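Local coordinates for inactivation-no-after-potential D protein (Drosophila melanogaster, PDB 2QKV), which is a scaffolding protein of fly vision, here its fifth PDZ domain, which probably binds partner proteins to organise G protein-coupled signalling, at residues A[57-62]-A[81-86]; A[10-15]-A[85-90]; A[14-19]-A[41-46]. The protein carries 1 engineered substitution. All coordinates share one frame; numbering follows the deposited sequence.

Contact 1: A[57-62]-A[81-86]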
loop_
_atom_site.group_PDB
_atom_site.type_symbol
_atom_site.label_atom_id
_atom_site.label_comp_id
_atom_site.label_asym_id
_atom_site.label_seq_id
_atom_site.Cartn_x
_atom_site.Cartn_y
_atom_site.Cartn_z
ATOM N N THR A 57 -16.203 4.777 4.299
ATOM C CA THR A 57 -14.976 5.018 5.059
ATOM C C THR A 57 -14.991 4.649 6.543
ATOM O O THR A 57 -13.937 4.616 7.188
ATOM C CB THR A 57 -14.556 6.496 4.920
ATOM O OG1 THR A 57 -15.637 7.328 5.364
ATOM C CG2 THR A 57 -14.263 6.820 3.466
ATOM N N LYS A 58 -16.179 4.415 7.093
ATOM C CA LYS A 58 -16.301 4.006 8.491
ATOM C C LYS A 58 -17.507 3.076 8.582
ATOM O O LYS A 58 -18.534 3.327 7.971
ATOM C CB LYS A 58 -16.476 5.212 9.425
ATOM C CG LYS A 58 -16.395 4.826 10.908
ATOM C CD LYS A 58 -16.287 6.023 11.838
ATOM C CE LYS A 58 -14.919 6.675 11.726
ATOM N NZ LYS A 58 -14.661 7.674 12.810
ATOM N N PHE A 59 -17.367 1.986 9.324
ATOM C CA PHE A 59 -18.460 1.027 9.442
ATOM C C PHE A 59 -18.653 0.703 10.911
ATOM O O PHE A 59 -17.735 0.222 11.565
ATOM C CB PHE A 59 -18.135 -0.263 8.670
ATOM C CG PHE A 59 -19.283 -1.234 8.621
ATOM C CD1 PHE A 59 -20.255 -1.121 7.631
ATOM C CD2 PHE A 59 -19.435 -2.208 9.606
ATOM C CE1 PHE A 59 -21.375 -1.961 7.612
ATOM C CE2 PHE A 59 -20.558 -3.057 9.596
ATOM C CZ PHE A 59 -21.525 -2.928 8.596
ATOM N N ASN A 60 -19.854 0.973 11.415
ATOM C CA ASN A 60 -20.190 0.751 12.815
ATOM C C ASN A 60 -19.096 1.196 13.777
ATOM O O ASN A 60 -18.704 0.450 14.679
ATOM C CB ASN A 60 -20.551 -0.719 13.067
ATOM C CG ASN A 60 -21.939 -1.073 12.573
ATOM O OD1 ASN A 60 -22.668 -0.214 12.084
ATOM N ND2 ASN A 60 -22.318 -2.341 12.705
ATOM N N GLY A 61 -18.594 2.408 13.557
ATOM C CA GLY A 61 -17.580 2.981 14.423
ATOM C C GLY A 61 -16.128 2.712 14.086
ATOM O O GLY A 61 -15.246 3.397 14.605
ATOM N N ASP A 62 -15.861 1.726 13.234
ATOM C CA ASP A 62 -14.481 1.423 12.876
ATOM C C ASP A 62 -14.066 2.106 11.581
ATOM O O ASP A 62 -14.688 1.893 10.539
ATOM C CB ASP A 62 -14.284 -0.090 12.730
ATOM C CG ASP A 62 -14.269 -0.811 14.063
ATOM O OD1 ASP A 62 -13.566 -0.343 14.983
ATOM O OD2 ASP A 62 -14.943 -1.851 14.183
ATOM N N GLY A 81 -27.586 -6.523 12.700
ATOM C CA GLY A 81 -28.652 -5.574 12.964
ATOM C C GLY A 81 -28.348 -4.152 12.533
ATOM O O GLY A 81 -28.335 -3.844 11.344
ATOM N N LYS A 82 -28.110 -3.282 13.506
ATOM C CA LYS A 82 -27.822 -1.884 13.212
ATOM C C LYS A 82 -26.558 -1.702 12.380
ATOM O O LYS A 82 -25.524 -2.312 12.649
ATOM C CB LYS A 82 -27.701 -1.078 14.510
ATOM C CG LYS A 82 -29.026 -0.809 15.216
ATOM C CD LYS A 82 -29.960 0.039 14.356
ATOM C CE LYS A 82 -31.207 0.462 15.127
ATOM N NZ LYS A 82 -32.217 1.103 14.234
ATOM N N VAL A 83 -26.664 -0.855 11.363
ATOM C CA VAL A 83 -25.548 -0.554 10.481
ATOM C C VAL A 83 -25.463 0.967 10.360
ATOM O O VAL A 83 -26.433 1.619 9.974
ATOM C CB VAL A 83 -25.757 -1.163 9.083
ATOM C CG1 VAL A 83 -24.759 -0.565 8.090
ATOM C CG2 VAL A 83 -25.570 -2.670 9.150
ATOM N N SER A 84 -24.308 1.515 10.720
ATOM C CA SER A 84 -24.075 2.953 10.652
ATOM C C SER A 84 -22.784 3.171 9.881
ATOM O O SER A 84 -21.717 2.746 10.318
ATOM C CB SER A 84 -23.929 3.534 12.054
ATOM O OG SER A 84 -23.670 4.928 11.989
ATOM N N MET A 85 -22.881 3.839 8.740
ATOM C CA MET A 85 -21.702 4.067 7.919
ATOM C C MET A 85 -21.441 5.535 7.630
ATOM O O MET A 85 -22.374 6.346 7.608
ATOM C CB MET A 85 -21.873 3.364 6.575
ATOM C CG MET A 85 -22.270 1.893 6.685
ATOM S SD MET A 85 -22.423 1.071 5.101
ATOM C CE MET A 85 -24.136 1.396 4.710
ATOM N N GLU A 86 -20.166 5.863 7.437
ATOM C CA GLU A 86 -19.760 7.199 7.008
ATOM C C GLU A 86 -19.302 6.915 5.585
ATOM O O GLU A 86 -18.631 5.897 5.325
ATOM C CB GLU A 86 -18.617 7.777 7.840
ATOM C CG GLU A 86 -19.065 8.112 9.254
ATOM C CD GLU A 86 -18.081 8.970 10.015
ATOM O OE1 GLU A 86 -16.971 9.223 9.506
ATOM O OE2 GLU A 86 -18.432 9.393 11.139
HETATM O O HOH W 1 -15.109 8.424 7.811
HETATM O O HOH W 2 -14.964 9.896 11.261
HETATM O O HOH W 3 -19.712 4.286 11.597
#

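Contact 2: A[10-15]-A[85-90]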
loop_
_atom_site.group_PDB
_atom_site.type_symbol
_atom_site.label_atom_id
_atom_site.label_comp_id
_atom_site.label_asym_id
_atom_site.label_seq_id
_atom_site.Cartn_x
_atom_site.Cartn_y
_atom_site.Cartn_z
ATOM N N PHE A 10 -20.940 11.768 4.567
ATOM C CA PHE A 10 -22.370 11.751 4.897
ATOM C C PHE A 10 -22.639 10.418 5.592
ATOM O O PHE A 10 -21.843 9.476 5.481
ATOM C CB PHE A 10 -23.272 11.941 3.660
ATOM C CG PHE A 10 -23.125 10.890 2.597
ATOM C CD1 PHE A 10 -23.962 9.770 2.576
ATOM C CD2 PHE A 10 -22.218 11.068 1.566
ATOM C CE1 PHE A 10 -23.893 8.847 1.521
ATOM C CE2 PHE A 10 -22.137 10.162 0.513
ATOM C CZ PHE A 10 -22.981 9.044 0.488
ATOM N N ASN A 11 -23.736 10.349 6.330
ATOM C CA ASN A 11 -24.090 9.150 7.071
ATOM C C ASN A 11 -25.186 8.332 6.414
ATOM O O ASN A 11 -26.097 8.878 5.793
ATOM C CB ASN A 11 -24.558 9.529 8.480
ATOM C CG ASN A 11 -23.540 10.351 9.229
ATOM O OD1 ASN A 11 -23.700 11.556 9.386
ATOM N ND2 ASN A 11 -22.480 9.704 9.686
ATOM N N VAL A 12 -25.075 7.013 6.559
ATOM C CA VAL A 12 -26.083 6.084 6.062
ATOM C C VAL A 12 -26.362 5.153 7.235
ATOM O O VAL A 12 -25.449 4.515 7.766
ATOM C CB VAL A 12 -25.587 5.273 4.850
ATOM C CG1 VAL A 12 -26.667 4.262 4.428
ATOM C CG2 VAL A 12 -25.274 6.203 3.692
ATOM N N ASP A 13 -27.625 5.107 7.652
ATOM C CA ASP A 13 -28.037 4.275 8.771
ATOM C C ASP A 13 -29.216 3.398 8.401
ATOM O O ASP A 13 -30.205 3.872 7.820
ATOM C CB ASP A 13 -28.426 5.134 9.977
ATOM C CG ASP A 13 -27.261 5.897 10.551
ATOM O OD1 ASP A 13 -26.974 7.019 10.069
ATOM O OD2 ASP A 13 -26.617 5.371 11.482
ATOM N N LEU A 14 -29.108 2.117 8.734
ATOM C CA LEU A 14 -30.183 1.178 8.450
ATOM C C LEU A 14 -30.170 0.009 9.421
ATOM O O LEU A 14 -29.232 -0.170 10.200
ATOM C CB LEU A 14 -30.071 0.661 7.019
ATOM C CG LEU A 14 -28.806 -0.093 6.614
ATOM C CD1 LEU A 14 -28.926 -1.571 7.033
ATOM C CD2 LEU A 14 -28.612 0.023 5.100
ATOM N N MET A 15 -31.243 -0.768 9.378
ATOM C CA MET A 15 -31.386 -1.942 10.227
ATOM C C MET A 15 -31.399 -3.141 9.299
ATOM O O MET A 15 -32.312 -3.293 8.490
ATOM C CB MET A 15 -32.702 -1.879 11.010
ATOM C CG MET A 15 -32.997 -3.136 11.813
ATOM S SD MET A 15 -31.750 -3.490 13.067
ATOM C CE MET A 15 -32.231 -2.364 14.308
ATOM N N MET A 85 -22.881 3.839 8.740
ATOM C CA MET A 85 -21.702 4.067 7.919
ATOM C C MET A 85 -21.441 5.535 7.630
ATOM O O MET A 85 -22.374 6.346 7.608
ATOM C CB MET A 85 -21.873 3.364 6.575
ATOM C CG MET A 85 -22.270 1.893 6.685
ATOM S SD MET A 85 -22.423 1.071 5.101
ATOM C CE MET A 85 -24.136 1.396 4.710
ATOM N N GLU A 86 -20.166 5.863 7.437
ATOM C CA GLU A 86 -19.760 7.199 7.008
ATOM C C GLU A 86 -19.302 6.915 5.585
ATOM O O GLU A 86 -18.631 5.897 5.325
ATOM C CB GLU A 86 -18.617 7.777 7.840
ATOM C CG GLU A 86 -19.065 8.112 9.254
ATOM C CD GLU A 86 -18.081 8.970 10.015
ATOM O OE1 GLU A 86 -16.971 9.223 9.506
ATOM O OE2 GLU A 86 -18.432 9.393 11.139
ATOM N N VAL A 87 -19.654 7.810 4.670
ATOM C CA VAL A 87 -19.388 7.613 3.254
ATOM C C VAL A 87 -18.971 8.917 2.559
ATOM O O VAL A 87 -19.384 10.000 2.963
ATOM C CB VAL A 87 -20.696 7.109 2.557
ATOM C CG1 VAL A 87 -20.404 6.636 1.134
ATOM C CG2 VAL A 87 -21.366 5.996 3.393
ATOM N N THR A 88 -18.148 8.808 1.522
ATOM C CA THR A 88 -17.771 9.976 0.737
ATOM C C THR A 88 -18.097 9.690 -0.734
ATOM O O THR A 88 -17.984 8.546 -1.193
ATOM C CB THR A 88 -16.279 10.354 0.909
ATOM O OG1 THR A 88 -16.059 11.656 0.330
ATOM C CG2 THR A 88 -15.371 9.351 0.223
ATOM N N ARG A 89 -18.537 10.721 -1.457
ATOM C CA ARG A 89 -18.882 10.610 -2.886
ATOM C C ARG A 89 -17.711 11.258 -3.614
ATOM O O ARG A 89 -17.618 12.486 -3.684
ATOM C CB ARG A 89 -20.183 11.361 -3.179
ATOM C CG ARG A 89 -20.636 11.244 -4.643
ATOM C CD ARG A 89 -22.150 11.305 -4.744
ATOM N NE ARG A 89 -22.748 10.222 -3.969
ATOM C CZ ARG A 89 -24.009 10.196 -3.559
ATOM N NH1 ARG A 89 -24.825 11.203 -3.855
ATOM N NH2 ARG A 89 -24.448 9.181 -2.832
ATOM N N PRO A 90 -16.811 10.440 -4.186
ATOM C CA PRO A 90 -15.616 10.907 -4.896
ATOM C C PRO A 90 -15.816 11.434 -6.305
ATOM O O PRO A 90 -15.319 10.860 -7.264
ATOM C CB PRO A 90 -14.710 9.678 -4.856
ATOM C CG PRO A 90 -15.699 8.563 -5.085
ATOM C CD PRO A 90 -16.910 8.967 -4.243
#

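Contact 3: A[14-19]-A[41-46]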
loop_
_atom_site.group_PDB
_atom_site.type_symbol
_atom_site.label_atom_id
_atom_site.label_comp_id
_atom_site.label_asym_id
_atom_site.label_seq_id
_atom_site.Cartn_x
_atom_site.Cartn_y
_atom_site.Cartn_z
ATOM N N LEU A 14 -29.108 2.117 8.734
ATOM C CA LEU A 14 -30.183 1.178 8.450
ATOM C C LEU A 14 -30.170 0.009 9.421
ATOM O O LEU A 14 -29.232 -0.170 10.200
ATOM C CB LEU A 14 -30.071 0.661 7.019
ATOM C CG LEU A 14 -28.806 -0.093 6.614
ATOM C CD1 LEU A 14 -28.926 -1.571 7.033
ATOM C CD2 LEU A 14 -28.612 0.023 5.100
ATOM N N MET A 15 -31.243 -0.768 9.378
ATOM C CA MET A 15 -31.386 -1.942 10.227
ATOM C C MET A 15 -31.399 -3.141 9.299
ATOM O O MET A 15 -32.312 -3.293 8.490
ATOM C CB MET A 15 -32.702 -1.879 11.010
ATOM C CG MET A 15 -32.997 -3.136 11.813
ATOM S SD MET A 15 -31.750 -3.490 13.067
ATOM C CE MET A 15 -32.231 -2.364 14.308
ATOM N N LYS A 16 -30.378 -3.983 9.396
ATOM C CA LYS A 16 -30.303 -5.156 8.539
ATOM C C LYS A 16 -31.395 -6.149 8.919
ATOM O O LYS A 16 -31.738 -6.285 10.090
ATOM C CB LYS A 16 -28.927 -5.815 8.663
ATOM C CG LYS A 16 -28.656 -6.854 7.592
ATOM C CD LYS A 16 -27.207 -7.295 7.587
ATOM C CE LYS A 16 -26.956 -8.280 6.460
ATOM N NZ LYS A 16 -27.402 -7.730 5.150
ATOM N N LYS A 17 -31.947 -6.826 7.917
ATOM C CA LYS A 17 -32.991 -7.818 8.150
ATOM C C LYS A 17 -32.565 -9.155 7.555
ATOM O O LYS A 17 -31.976 -9.208 6.475
ATOM C CB LYS A 17 -34.309 -7.365 7.517
ATOM C CG LYS A 17 -34.874 -6.073 8.094
ATOM C CD LYS A 17 -35.214 -6.208 9.576
ATOM C CE LYS A 17 -35.772 -4.901 10.131
ATOM N NZ LYS A 17 -36.216 -5.032 11.550
ATOM N N ALA A 18 -32.857 -10.237 8.269
ATOM C CA ALA A 18 -32.501 -11.566 7.790
ATOM C C ALA A 18 -33.105 -11.788 6.409
ATOM O O ALA A 18 -34.233 -11.375 6.141
ATOM C CB ALA A 18 -33.010 -12.626 8.760
ATOM N N GLY A 19 -32.345 -12.426 5.530
ATOM C CA GLY A 19 -32.837 -12.700 4.192
ATOM C C GLY A 19 -32.784 -11.532 3.232
ATOM O O GLY A 19 -33.156 -11.668 2.067
ATOM N N GLY A 41 -33.350 -1.409 -4.425
ATOM C CA GLY A 41 -34.511 -2.083 -3.866
ATOM C C GLY A 41 -34.324 -2.877 -2.582
ATOM O O GLY A 41 -35.289 -3.443 -2.066
ATOM N N GLN A 42 -33.108 -2.932 -2.044
ATOM C CA GLN A 42 -32.879 -3.681 -0.810
ATOM C C GLN A 42 -33.258 -2.913 0.454
ATOM O O GLN A 42 -34.026 -3.406 1.281
ATOM C CB GLN A 42 -31.414 -4.122 -0.719
ATOM C CG GLN A 42 -30.964 -5.067 -1.825
ATOM C CD GLN A 42 -31.799 -6.335 -1.895
ATOM O OE1 GLN A 42 -32.622 -6.500 -2.799
ATOM N NE2 GLN A 42 -31.593 -7.235 -0.938
ATOM N N TYR A 43 -32.700 -1.718 0.612
ATOM C CA TYR A 43 -32.978 -0.874 1.768
ATOM C C TYR A 43 -33.226 0.553 1.305
ATOM O O TYR A 43 -32.497 1.073 0.461
ATOM C CB TYR A 43 -31.807 -0.882 2.754
ATOM C CG TYR A 43 -31.617 -2.212 3.438
ATOM C CD1 TYR A 43 -30.912 -3.245 2.817
ATOM C CD2 TYR A 43 -32.189 -2.457 4.686
ATOM C CE1 TYR A 43 -30.792 -4.495 3.426
ATOM C CE2 TYR A 43 -32.072 -3.702 5.300
ATOM C CZ TYR A 43 -31.375 -4.715 4.661
ATOM O OH TYR A 43 -31.278 -5.956 5.251
ATOM N N PRO A 44 -34.273 1.197 1.839
ATOM C CA PRO A 44 -34.615 2.573 1.476
ATOM C C PRO A 44 -33.458 3.551 1.662
ATOM O O PRO A 44 -33.239 4.412 0.813
ATOM C CB PRO A 44 -35.792 2.885 2.395
ATOM C CG PRO A 44 -36.473 1.549 2.508
ATOM C CD PRO A 44 -35.301 0.619 2.725
ATOM N N GLU A 45 -32.720 3.413 2.762
ATOM C CA GLU A 45 -31.592 4.305 3.025
ATOM C C GLU A 45 -30.483 4.159 1.980
ATOM O O GLU A 45 -29.826 5.136 1.620
ATOM C CB GLU A 45 -31.032 4.073 4.437
ATOM C CG GLU A 45 -31.174 2.651 4.957
ATOM C CD GLU A 45 -32.529 2.383 5.606
ATOM O OE1 GLU A 45 -32.775 2.884 6.729
ATOM O OE2 GLU A 45 -33.352 1.677 4.987
ATOM N N ILE A 46 -30.266 2.945 1.482
ATOM C CA ILE A 46 -29.246 2.747 0.463
ATOM C C ILE A 46 -29.748 3.369 -0.837
ATOM O O ILE A 46 -29.027 4.107 -1.512
ATOM C CB ILE A 46 -28.946 1.235 0.244
ATOM C CG1 ILE A 46 -28.295 0.651 1.500
ATOM C CG2 ILE A 46 -28.057 1.041 -0.976
ATOM C CD1 ILE A 46 -27.889 -0.843 1.344
HETATM O O HOH W 4 -33.524 0.245 7.810
#

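Contact 1: A[57-62]-A[81-86]
Asn-60 reaches across to the backbone of strand 82-88 with both ends of its carboxamide. OD1 accepts the N-H of Ser-84 at 2.7 Å, almost in line with the amide C=O, while ND2 donates a longer bond of 3.2 Å to Lys-82 O, which sits 21° out of the amide plane. The backbone N of Asn-60 adds a bond to Ser-84 O at 2.8 Å. With CG anti to the carbonyl carbon (chi1 -76°), the carboxamide runs on along the neighbouring strand where its own backbone leaves in a type I' turn, Phe-59 to Asp-62. With an alanine here, Ser-84 N and Lys-82 O would probably lose these mates and strand 82-88 would be less firmly tied at its start.

Next in the ladder, Phe-59 CD1 lies 3.7 Å from Met-85 CG, the two side chains alongside. Met-85 SD stands at the ring edge, 5.1 Å from the centroid of the Phe-59 ring, a Met-aromatic contact. Phe-59 CE1 also meets Val-83 CG1, and Phe-76 of helix 69-77 packs its ring against Phe-59. On the other face Lys-58 NZ and Glu-86 OE1 are too far apart, at 4.3 Å, for a direct salt bridge, but one water joins them and a second links OE1 to Thr-57 OG1. Glu-86 O accepts Thr-57 N at 2.9 Å and, weakly, Lys-58 N, so two residues on one strand oppose one on the other, a classic beta bulge. The opposite charges of Lys-58 and Glu-86 are thus joined through water, which probably weakens their pull on the strands.

Contact 2: A[10-15]-A[85-90]
The Phe-10 ring lies across Val-87: CB of the valine sits 3.6 Å above the plane of one ring face, offset toward the rim, in a CH-pi contact, and CG1 reaches CZ. The ring flanks the antiparallel ladder between the first and last strands of the PDZ fold, 10-15 and 82-88, the pairing that brings the two ends of the domain together. NH2 of Arg-89 approaches the ring obliquely, 3.6 Å from CZ of Phe-10, while CE2 of Phe-10 lies over a face of the guanidinium; the two planes stand 69° apart. A salt bridge to Asp-54 holds the arginine's charged end beside the ring. The amide of Asn-11 and the carboxylate of Glu-86 lie alongside each other with their planes 71° apart, and ND2 touches the aliphatic CG of the glutamate at 3.8 Å.

Phe-10, Val-12, Met-85 and Val-87 share one face, Asn-11 and Glu-86 the other. The Phe-10 ring leans over the partner strand because CG stands between the backbone N and the carbonyl carbon (chi1 61°), which also brings CD2 to 3.3 Å from Val-87 O. Deeper in the row, CG2 of Val-12 meets CG2 of Val-87 at 3.9 Å, and Val-12 CG1 meets the methyl CE of Met-85. Leu-50 and Lys-49 pack against Val-12 from the side of helix 44-49, so the valine is enclosed between strand and helix. Phe-10 with Val-87 and Val-12 with Met-85 are hydrogen-bonded pairs; in the second, Met-85 N donates to Val-12 O at 2.8 Å and Val-12 N returns a bond to Met-85 O at 3.0 Å.

Contact 3: A[14-19]-A[41-46]
Tyr-43 takes Leu-14 over one face of its ring and turns its edge and hydroxyl to the chain that leaves strand 10-15, so that the start of helix 44-49 is joined to the loop running on toward the second strand of the PDZ fold. As in other PDZ domains, this loop probably leads into the carboxylate-binding turn that receives the C-terminus of a peptide ligand.

Leu-14 CD1 stands 4.1 Å above the plane of the Tyr-43 ring, offset toward the rim, the two side chains crossing at about a right angle. CG of Leu-14 lies between the backbone N and the carbonyl carbon (chi1 60°), an unusual choice for leucine; together with chi2 it sends CD1 over the ring face and CD2 to Ile-46 and the root of the tyrosine side chain. CD2 of Leu-14 touches CG1 of Ile-46 at 3.7 Å and CB of Tyr-43 at 4.1 Å. Val-83 and Leu-22 also pack on this buried leucine, a hub between sheet, loop and helix.

Glu-45 lies against Leu-14 too, though the modelled approach of its CG to Leu-14 CB is doubtful. A water accepts from Met-15 N and donates weakly to Glu-45 OE1, bridging strand end and helix.

Tyr-43, with CG anti to its carbonyl carbon (chi1 -68°), brings the edge and hydroxyl of its ring up to the loop backbone. Met-15 O stands at the edge, 3.2 Å from Tyr-43 CE2, and CG of Lys-16 flanks the hydroxyl at 3.6 Å. Tyr-43 OH is hydrogen-bonded to Lys-20 O. The phenol oxygen is also an acceptor: Lys-17 N, lying in the plane of the ring, donates to OH at 2.9 Å with an N-H...O angle of 167°.

All three contacts belong to one PDZ domain. Contacts 1 and 2 are neighbours in the sheet, their centres about 8 Å apart: they share Met-85 and Glu-86, and strand 82-88 lies between strands 55-59 and 10-15. Contact 3, with its centre about 14 Å from that of contact 1 and 13 Å from that of contact 2, starts where strand 10-15 ends, sharing Leu-14 and Met-15 with contact 2, and adds helix 44-49. Along the chain, both segments of contact 3 come before the first segment of contact 1, whereas contact 2 joins the beginning of the domain to its end. Together they tie the terminal strands, an inner strand and the short helix into one compact unit.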